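Local atomic coordinates of type IV pilus biogenesis factor PilY1 (Pseudomonas aeruginosa, PDB entry 3HX6), a protein that primes type IV pilus assembly, supports adhesion to host cells, and binds calcium, which seems to be needed for twitching motility and control of pilus retraction. Residues 461-466 with 478-483; 410-415 with 517-522; 457-462 with 491-496. The protein carries 3 engineered substitutions. All blocks are in the same frame, centred on the assembly; numbering follows the deposited sequence.

Contact 1 (461-466 with 478-483); sequences LLQTIT and NWTYGL
L462 and T464 form hydrogen-bonded antiparallel pairs with Y481 and W479, respectively, and the axes of strands 461-466 and 478-483 come within 4.6 Å of each other at 154° between N-to-C directions. The two strands make a beta hairpin in the long C-terminal sheet of this beta-propeller-containing domain. Non-hydrogen-bonded pairs lie between and beyond: L461 with G482, Q463 with T480, I465 with N478.

L462, T464, W479 and Y481 share one face. CG of L462 sits in the cramped slot between its backbone N and carbonyl carbon (chi1 59°), and the side chain slants across Y481, whose CB lies 3.9 Å from CG of L462. T464 and W479 leave the sheet as neighbours in the same direction; CG2 of T464 is packed tightly, 3.4 Å from CB of W479. The same methyl meets the edge of the Y481 ring near its plane, 3.5 Å from CE1. Polar tips on this face are held outside the hairpin: T464 OG1 by the carbonyl of M448, Y481 OH by E447 and R413.

On the other face the amides of Q463 and N478 stack with their planes 14° apart, CD of Q463 lying 4.2 Å from CG of N478. The N478 ND2 reaches T464 O at 3.2 Å, while W479 N reaches the same oxygen, also at 3.2 Å, from the opposite face of the carbonyl plane.

Two donors thus grip one buried carbonyl, so the N478 bond supplements the backbone ladder and restrains the amide that stacks on Q463.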
loop_
_atom_site.group_PDB
_atom_site.type_symbol
_atom_site.label_atom_id
_atom_site.label_comp_id
_atom_site.label_asym_id
_atom_site.label_seq_id
_atom_site.Cartn_x
_atom_site.Cartn_y
_atom_site.Cartn_z
ATOM N N LEU A 461 -13.441 8.045 10.730
ATOM C CA LEU A 461 -14.270 7.561 9.640
ATOM C C LEU A 461 -15.328 6.624 10.194
ATOM O O LEU A 461 -15.022 5.729 10.971
ATOM C CB LEU A 461 -13.384 6.829 8.634
ATOM C CG LEU A 461 -12.262 7.700 8.063
ATOM C CD1 LEU A 461 -11.160 6.820 7.498
ATOM C CD2 LEU A 461 -12.833 8.627 6.994
ATOM N N LEU A 462 -16.577 6.831 9.801
ATOM C CA LEU A 462 -17.652 5.988 10.292
ATOM C C LEU A 462 -18.728 5.802 9.241
ATOM O O LEU A 462 -18.840 6.581 8.296
ATOM C CB LEU A 462 -18.279 6.600 11.547
ATOM C CG LEU A 462 -18.875 8.001 11.362
ATOM C CD1 LEU A 462 -20.105 8.142 12.232
ATOM C CD2 LEU A 462 -17.844 9.066 11.711
ATOM N N GLN A 463 -19.519 4.755 9.415
ATOM C CA GLN A 463 -20.604 4.474 8.500
ATOM C C GLN A 463 -21.854 4.266 9.319
ATOM O O GLN A 463 -21.868 3.487 10.271
ATOM C CB GLN A 463 -20.325 3.213 7.687
ATOM C CG GLN A 463 -21.420 2.892 6.685
ATOM C CD GLN A 463 -21.282 1.497 6.112
ATOM O OE1 GLN A 463 -21.458 0.500 6.818
ATOM N NE2 GLN A 463 -20.958 1.417 4.835
ATOM N N THR A 464 -22.910 4.962 8.942
ATOM C CA THR A 464 -24.167 4.841 9.644
ATOM C C THR A 464 -25.172 4.088 8.777
ATOM O O THR A 464 -24.993 3.950 7.563
ATOM C CB THR A 464 -24.742 6.211 9.932
ATOM O OG1 THR A 464 -25.876 6.078 10.789
ATOM C CG2 THR A 464 -25.175 6.852 8.638
ATOM N N ILE A 465 -26.236 3.606 9.404
ATOM C CA ILE A 465 -27.266 2.903 8.670
ATOM C C ILE A 465 -28.620 3.512 9.005
ATOM O O ILE A 465 -28.907 3.850 10.157
ATOM C CB ILE A 465 -27.258 1.382 8.989
ATOM C CG1 ILE A 465 -28.249 0.660 8.067
ATOM C CG2 ILE A 465 -27.610 1.147 10.453
ATOM C CD1 ILE A 465 -28.219 -0.843 8.186
ATOM N N THR A 466 -29.439 3.682 7.979
ATOM C CA THR A 466 -30.763 4.245 8.158
ATOM C C THR A 466 -31.776 3.260 7.602
ATOM O O THR A 466 -31.911 3.118 6.389
ATOM C CB THR A 466 -30.909 5.586 7.411
ATOM O OG1 THR A 466 -29.934 6.511 7.900
ATOM C CG2 THR A 466 -32.308 6.166 7.623
ATOM N N ASN A 478 -26.942 3.681 3.536
ATOM C CA ASN A 478 -25.702 3.895 4.258
ATOM C C ASN A 478 -25.012 5.209 3.967
ATOM O O ASN A 478 -24.860 5.611 2.813
ATOM C CB ASN A 478 -24.729 2.757 3.959
ATOM C CG ASN A 478 -25.171 1.437 4.554
ATOM O OD1 ASN A 478 -24.972 0.386 3.956
ATOM N ND2 ASN A 478 -25.758 1.483 5.748
ATOM N N TRP A 479 -24.584 5.867 5.037
ATOM C CA TRP A 479 -23.865 7.122 4.933
ATOM C C TRP A 479 -22.488 6.968 5.558
ATOM O O TRP A 479 -22.361 6.534 6.704
ATOM C CB TRP A 479 -24.621 8.247 5.640
ATOM C CG TRP A 479 -25.732 8.805 4.829
ATOM C CD1 TRP A 479 -27.010 8.341 4.753
ATOM C CD2 TRP A 479 -25.654 9.922 3.936
ATOM N NE1 TRP A 479 -27.739 9.101 3.868
ATOM C CE2 TRP A 479 -26.929 10.078 3.352
ATOM C CE3 TRP A 479 -24.629 10.803 3.572
ATOM C CZ2 TRP A 479 -27.209 11.088 2.424
ATOM C CZ3 TRP A 479 -24.906 11.806 2.650
ATOM C CH2 TRP A 479 -26.190 11.939 2.086
ATOM N N THR A 480 -21.463 7.314 4.790
ATOM C CA THR A 480 -20.084 7.249 5.252
ATOM C C THR A 480 -19.675 8.665 5.624
ATOM O O THR A 480 -19.875 9.593 4.843
ATOM C CB THR A 480 -19.140 6.746 4.140
ATOM O OG1 THR A 480 -19.523 5.423 3.752
ATOM C CG2 THR A 480 -17.698 6.728 4.631
ATOM N N TYR A 481 -19.114 8.834 6.815
ATOM C CA TYR A 481 -18.690 10.153 7.273
ATOM C C TYR A 481 -17.207 10.214 7.588
ATOM O O TYR A 481 -16.600 9.224 7.982
ATOM C CB TYR A 481 -19.450 10.568 8.542
ATOM C CG TYR A 481 -20.954 10.708 8.406
ATOM C CD1 TYR A 481 -21.804 9.642 8.700
ATOM C CD2 TYR A 481 -21.528 11.919 8.015
ATOM C CE1 TYR A 481 -23.193 9.776 8.617
ATOM C CE2 TYR A 481 -22.915 12.069 7.924
ATOM C CZ TYR A 481 -23.740 10.993 8.228
ATOM O OH TYR A 481 -25.108 11.136 8.144
ATOM N N GLY A 482 -16.641 11.401 7.418
ATOM C CA GLY A 482 -15.247 11.644 7.733
ATOM C C GLY A 482 -15.323 12.912 8.563
ATOM O O GLY A 482 -15.573 13.992 8.019
ATOM N N LEU A 483 -15.141 12.798 9.875
ATOM C CA LEU A 483 -15.246 13.967 10.743
ATOM C C LEU A 483 -13.975 14.279 11.514
ATOM O O LEU A 483 -13.078 13.444 11.625
ATOM C CB LEU A 483 -16.400 13.773 11.747
ATOM C CG LEU A 483 -17.800 13.552 11.159
ATOM C CD1 LEU A 483 -18.765 13.112 12.240
ATOM C CD2 LEU A 483 -18.292 14.830 10.494
HETATM O O HOH W 1 -21.256 3.690 3.729
#

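Contact 2 (410-415 with 517-522); sequences RTIRIA and VAVSGT
R413 and G521 form a hydrogen-bonded antiparallel pair and I412 and T522 a non-hydrogen-bonded one, but the ladder is short, and the end-to-end directions of 410-415 and 517-522 diverge by 121°. Where it ends, S520 and G521 are together set against the single residue R413, which makes a classic beta bulge, joining strand 408-415 to the start of strand 521-524 in the C-terminal sheet.

The bonding of R413 gives the evidence. Its N donates to G521 O at 2.8 Å, and its O accepts from G521 N at 3.1 Å; a weak third bond reaches the same oxygen from S520 N. G521 brings no side chain against CB of R413, and the extended arginine leads away from the segment to E447, Q400 and Y481, and also makes a cation-pi contact with W479.

The apolar contacts come from the residues before the bulge. V519 crosses I412 at about a right angle, its CG1 lying 3.6 Å from I412 CB; this branch is anti to the V519 backbone N (chi1 167°), which turns it onto the isoleucine. Farther along, CG2 of I414 lies 4.1 Å from CG1 of V517, and Y510 touches I412, I414 and V519. At the other end T522 OG1 makes a weak bond to T411 O and lies beside the aliphatic CD of R410, whose charged end is bound by E547 and L498 O.

Past the ladder, one water replaces direct pairing: it accepts from A415 N at 3.0 Å, donates to A518 O at 2.8 Å, and hydrogen-bonds S520 OG at 2.6 Å.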
loop_
_atom_site.group_PDB
_atom_site.type_symbol
_atom_site.label_atom_id
_atom_site.label_comp_id
_atom_site.label_asym_id
_atom_site.label_seq_id
_atom_site.Cartn_x
_atom_site.Cartn_y
_atom_site.Cartn_z
ATOM N N ARG A 410 -22.985 12.488 -6.529
ATOM C CA ARG A 410 -23.159 11.863 -5.217
ATOM C C ARG A 410 -24.114 12.691 -4.369
ATOM O O ARG A 410 -24.323 13.876 -4.634
ATOM C CB ARG A 410 -21.828 11.788 -4.459
ATOM C CG ARG A 410 -20.726 10.972 -5.105
ATOM C CD ARG A 410 -19.482 10.986 -4.233
ATOM N NE ARG A 410 -18.335 10.366 -4.889
ATOM C CZ ARG A 410 -18.154 9.056 -5.009
ATOM N NH1 ARG A 410 -19.045 8.210 -4.505
ATOM N NH2 ARG A 410 -17.088 8.592 -5.647
ATOM N N THR A 411 -24.701 12.063 -3.357
ATOM C CA THR A 411 -25.566 12.787 -2.438
ATOM C C THR A 411 -24.658 12.928 -1.218
ATOM O O THR A 411 -24.133 11.940 -0.699
ATOM C CB THR A 411 -26.849 12.001 -2.075
ATOM O OG1 THR A 411 -26.505 10.837 -1.320
ATOM C CG2 THR A 411 -27.584 11.579 -3.333
ATOM N N ILE A 412 -24.457 14.161 -0.779
ATOM C CA ILE A 412 -23.572 14.422 0.338
ATOM C C ILE A 412 -24.240 15.169 1.471
ATOM O O ILE A 412 -25.377 15.638 1.360
ATOM C CB ILE A 412 -22.341 15.227 -0.136
ATOM C CG1 ILE A 412 -22.774 16.546 -0.782
ATOM C CG2 ILE A 412 -21.572 14.430 -1.184
ATOM C CD1 ILE A 412 -23.205 17.624 0.181
ATOM N N ARG A 413 -23.518 15.267 2.576
ATOM C CA ARG A 413 -23.998 15.993 3.729
ATOM C C ARG A 413 -22.859 16.859 4.227
ATOM O O ARG A 413 -21.688 16.489 4.112
ATOM C CB ARG A 413 -24.464 15.033 4.822
ATOM C CG ARG A 413 -25.828 14.432 4.544
ATOM C CD ARG A 413 -26.283 13.477 5.641
ATOM N NE ARG A 413 -27.606 12.935 5.341
ATOM C CZ ARG A 413 -28.196 11.977 6.047
ATOM N NH1 ARG A 413 -27.577 11.451 7.096
ATOM N NH2 ARG A 413 -29.406 11.552 5.708
ATOM N N ILE A 414 -23.205 18.033 4.739
ATOM C CA ILE A 414 -22.215 18.952 5.276
ATOM C C ILE A 414 -22.497 19.114 6.756
ATOM O O ILE A 414 -23.646 19.268 7.169
ATOM C CB ILE A 414 -22.279 20.342 4.587
ATOM C CG1 ILE A 414 -21.782 20.224 3.143
ATOM C CG2 ILE A 414 -21.432 21.357 5.347
ATOM C CD1 ILE A 414 -22.902 20.257 2.138
ATOM N N ALA A 415 -21.438 19.061 7.551
ATOM C CA ALA A 415 -21.562 19.192 8.991
ATOM C C ALA A 415 -21.075 20.564 9.421
ATOM O O ALA A 415 -20.319 21.215 8.701
ATOM C CB ALA A 415 -20.734 18.108 9.682
ATOM N N VAL A 517 -16.264 24.188 1.236
ATOM C CA VAL A 517 -16.140 23.384 2.433
ATOM C C VAL A 517 -15.872 21.911 2.147
ATOM O O VAL A 517 -16.217 21.398 1.084
ATOM C CB VAL A 517 -17.441 23.540 3.259
ATOM C CG1 VAL A 517 -17.664 22.357 4.134
ATOM C CG2 VAL A 517 -17.374 24.816 4.084
ATOM N N ALA A 518 -15.242 21.239 3.104
ATOM C CA ALA A 518 -14.968 19.821 2.969
ATOM C C ALA A 518 -16.298 19.100 3.156
ATOM O O ALA A 518 -17.135 19.529 3.951
ATOM C CB ALA A 518 -13.980 19.374 4.035
ATOM N N VAL A 519 -16.502 18.022 2.411
ATOM C CA VAL A 519 -17.730 17.241 2.529
ATOM C C VAL A 519 -17.500 16.261 3.676
ATOM O O VAL A 519 -16.512 15.535 3.676
ATOM C CB VAL A 519 -18.023 16.457 1.230
ATOM C CG1 VAL A 519 -19.116 15.404 1.480
ATOM C CG2 VAL A 519 -18.460 17.425 0.134
ATOM N N SER A 520 -18.404 16.236 4.649
ATOM C CA SER A 520 -18.229 15.341 5.783
ATOM C C SER A 520 -18.911 13.995 5.609
ATOM O O SER A 520 -18.487 12.999 6.191
ATOM C CB SER A 520 -18.734 16.009 7.061
ATOM O OG SER A 520 -17.949 17.143 7.366
ATOM N N GLY A 521 -19.966 13.963 4.806
ATOM C CA GLY A 521 -20.674 12.716 4.604
ATOM C C GLY A 521 -21.133 12.494 3.178
ATOM O O GLY A 521 -21.414 13.445 2.448
ATOM N N THR A 522 -21.191 11.228 2.784
ATOM C CA THR A 522 -21.640 10.849 1.454
ATOM C C THR A 522 -22.344 9.498 1.526
ATOM O O THR A 522 -21.908 8.586 2.237
ATOM C CB THR A 522 -20.468 10.768 0.450
ATOM O OG1 THR A 522 -20.979 10.452 -0.850
ATOM C CG2 THR A 522 -19.471 9.707 0.862
HETATM O O HOH W 2 -19.041 18.871 5.822
#

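Contact 3 (457-462 with 491-496); sequences GQVVLL and TSFTVF
T491 and F493 meet Q458 and V459, and V495 and F496 meet L461, as an irregular loop lies along the start of a hairpin strand. The loop comes after strand 477-483, itself part of the C-terminal sheet of the domain, and has no regular secondary structure. No hydrogen bond crosses the contact, and the nearest CA atoms, those of V459 and T491, are still 7.5 Å apart, so the two segments are joined by side chains and not by sheet pairing.

T491 comes first. Its CG2 lies 4.2 Å from CG1 of V459, and its hydroxyl turns back into the loop: OG1 donates to F493 O at 2.6 Å, nearly in line with the carbonyl bond. With the loop folded in this way, CB of T491 lies over the centre of one face of the F493 ring.

The F493 ring is therefore met from two directions. CG is held between the backbone N and the carbonyl carbon (chi1 53°), swinging the ring out to the hairpin strand, where CG1 of V459 approaches its edge in plane, a tight 3.3 Å from CZ. Q458 O is also near that plane at the edge, 3.6 Å from CZ, and CB of Q458 lies 4.0 Å from the same ring atom. N552, in the C-terminal tail, touches F493 as well, and Q458 bonds through its backbone to P553, so the tail runs close to both segments.

Farther on, V495 uses CG2, the branch anti to its backbone N, in two ways. It sits over the centre of one face of the following F496 ring, 3.9 Å above the plane, and it touches CD2 of L461. F496 and L461 run antiparallel past one another, with CD2 of L461 3.8 Å from CE1 of F496.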
loop_
_atom_site.group_PDB
_atom_site.type_symbol
_atom_site.label_atom_id
_atom_site.label_comp_id
_atom_site.label_asym_id
_atom_site.label_seq_id
_atom_site.Cartn_x
_atom_site.Cartn_y
_atom_site.Cartn_z
ATOM N N GLY A 457 -4.973 9.527 11.673
ATOM C CA GLY A 457 -4.489 10.890 11.543
ATOM C C GLY A 457 -5.425 11.855 12.253
ATOM O O GLY A 457 -5.725 11.687 13.434
ATOM N N GLN A 458 -5.909 12.854 11.526
ATOM C CA GLN A 458 -6.807 13.849 12.104
ATOM C C GLN A 458 -8.256 13.655 11.659
ATOM O O GLN A 458 -8.991 14.625 11.483
ATOM C CB GLN A 458 -6.337 15.259 11.727
ATOM C CG GLN A 458 -4.895 15.568 12.124
ATOM C CD GLN A 458 -4.411 16.909 11.583
ATOM O OE1 GLN A 458 -4.960 17.964 11.913
ATOM N NE2 GLN A 458 -3.379 16.870 10.741
ATOM N N VAL A 459 -8.671 12.408 11.478
ATOM C CA VAL A 459 -10.046 12.147 11.064
ATOM C C VAL A 459 -10.611 10.870 11.668
ATOM O O VAL A 459 -9.875 9.936 11.986
ATOM C CB VAL A 459 -10.178 12.005 9.520
ATOM C CG1 VAL A 459 -9.430 13.111 8.817
ATOM C CG2 VAL A 459 -9.669 10.648 9.075
ATOM N N VAL A 460 -11.926 10.839 11.835
ATOM C CA VAL A 460 -12.583 9.641 12.323
ATOM C C VAL A 460 -13.545 9.277 11.203
ATOM O O VAL A 460 -14.330 10.107 10.748
ATOM C CB VAL A 460 -13.338 9.871 13.651
ATOM C CG1 VAL A 460 -14.408 10.938 13.485
ATOM C CG2 VAL A 460 -13.941 8.554 14.119
ATOM N N LEU A 461 -13.441 8.045 10.730
ATOM C CA LEU A 461 -14.270 7.561 9.640
ATOM C C LEU A 461 -15.328 6.624 10.194
ATOM O O LEU A 461 -15.022 5.729 10.971
ATOM C CB LEU A 461 -13.384 6.829 8.634
ATOM C CG LEU A 461 -12.262 7.700 8.063
ATOM C CD1 LEU A 461 -11.160 6.820 7.498
ATOM C CD2 LEU A 461 -12.833 8.627 6.994
ATOM N N LEU A 462 -16.577 6.831 9.801
ATOM C CA LEU A 462 -17.652 5.988 10.292
ATOM C C LEU A 462 -18.728 5.802 9.241
ATOM O O LEU A 462 -18.840 6.581 8.296
ATOM C CB LEU A 462 -18.279 6.600 11.547
ATOM C CG LEU A 462 -18.875 8.001 11.362
ATOM C CD1 LEU A 462 -20.105 8.142 12.232
ATOM C CD2 LEU A 462 -17.844 9.066 11.711
ATOM N N THR A 491 -14.031 18.767 9.003
ATOM C CA THR A 491 -12.580 18.929 9.017
ATOM C C THR A 491 -12.251 20.226 8.282
ATOM O O THR A 491 -13.077 20.730 7.517
ATOM C CB THR A 491 -11.898 17.767 8.281
ATOM O OG1 THR A 491 -12.585 17.542 7.043
ATOM C CG2 THR A 491 -11.942 16.482 9.122
ATOM N N SER A 492 -11.056 20.769 8.509
ATOM C CA SER A 492 -10.653 21.997 7.842
ATOM C C SER A 492 -9.952 21.652 6.529
ATOM O O SER A 492 -9.490 22.526 5.802
ATOM C CB SER A 492 -9.720 22.820 8.740
ATOM O OG SER A 492 -8.540 22.103 9.052
ATOM N N PHE A 493 -9.882 20.361 6.233
ATOM C CA PHE A 493 -9.256 19.886 5.009
ATOM C C PHE A 493 -10.222 18.886 4.391
ATOM O O PHE A 493 -11.060 18.318 5.094
ATOM C CB PHE A 493 -7.917 19.225 5.343
ATOM C CG PHE A 493 -8.018 18.151 6.391
ATOM C CD1 PHE A 493 -8.338 16.845 6.038
ATOM C CD2 PHE A 493 -7.816 18.453 7.733
ATOM C CE1 PHE A 493 -8.452 15.853 7.006
ATOM C CE2 PHE A 493 -7.929 17.473 8.710
ATOM C CZ PHE A 493 -8.247 16.171 8.349
ATOM N N THR A 494 -10.133 18.676 3.083
ATOM C CA THR A 494 -11.038 17.729 2.451
ATOM C C THR A 494 -10.562 16.318 2.782
ATOM O O THR A 494 -9.369 16.011 2.711
ATOM C CB THR A 494 -11.153 17.982 0.912
ATOM O OG1 THR A 494 -10.753 16.820 0.176
ATOM C CG2 THR A 494 -10.322 19.170 0.512
ATOM N N VAL A 495 -11.505 15.471 3.181
ATOM C CA VAL A 495 -11.188 14.108 3.583
ATOM C C VAL A 495 -11.317 13.073 2.480
ATOM O O VAL A 495 -10.420 12.254 2.286
ATOM C CB VAL A 495 -12.080 13.678 4.794
ATOM C CG1 VAL A 495 -13.536 13.999 4.505
ATOM C CG2 VAL A 495 -11.925 12.181 5.077
ATOM N N PHE A 496 -12.425 13.120 1.751
ATOM C CA PHE A 496 -12.680 12.146 0.703
ATOM C C PHE A 496 -12.399 12.600 -0.718
ATOM O O PHE A 496 -12.646 13.748 -1.080
ATOM C CB PHE A 496 -14.146 11.699 0.747
ATOM C CG PHE A 496 -14.580 11.138 2.068
ATOM C CD1 PHE A 496 -14.146 9.889 2.484
ATOM C CD2 PHE A 496 -15.441 11.858 2.890
ATOM C CE1 PHE A 496 -14.561 9.357 3.699
ATOM C CE2 PHE A 496 -15.864 11.339 4.111
ATOM C CZ PHE A 496 -15.421 10.082 4.515
#

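Overall arrangement
From the N terminus, residues 410-415 open the longest loop, which contact 2 closes at 517-522, some hundred residues later. Both other contacts nest inside it. They start from one stretch, sharing L461 and L462: contact 1 closes the hairpin at 478-483, and contact 3 then brings the following loop, 491-496, back to the hairpin's first strand. In the sheet, strand 521-524 lies between 408-415 and 477-483, so contacts 1 and 2 are neighbouring parts of one sheet, with a probable hydrogen bond from G482 N to S520 O, 2.7 Å. Contact 3 packs against both: F496 approaches G482 and S520, and F493 O meets A518 CB.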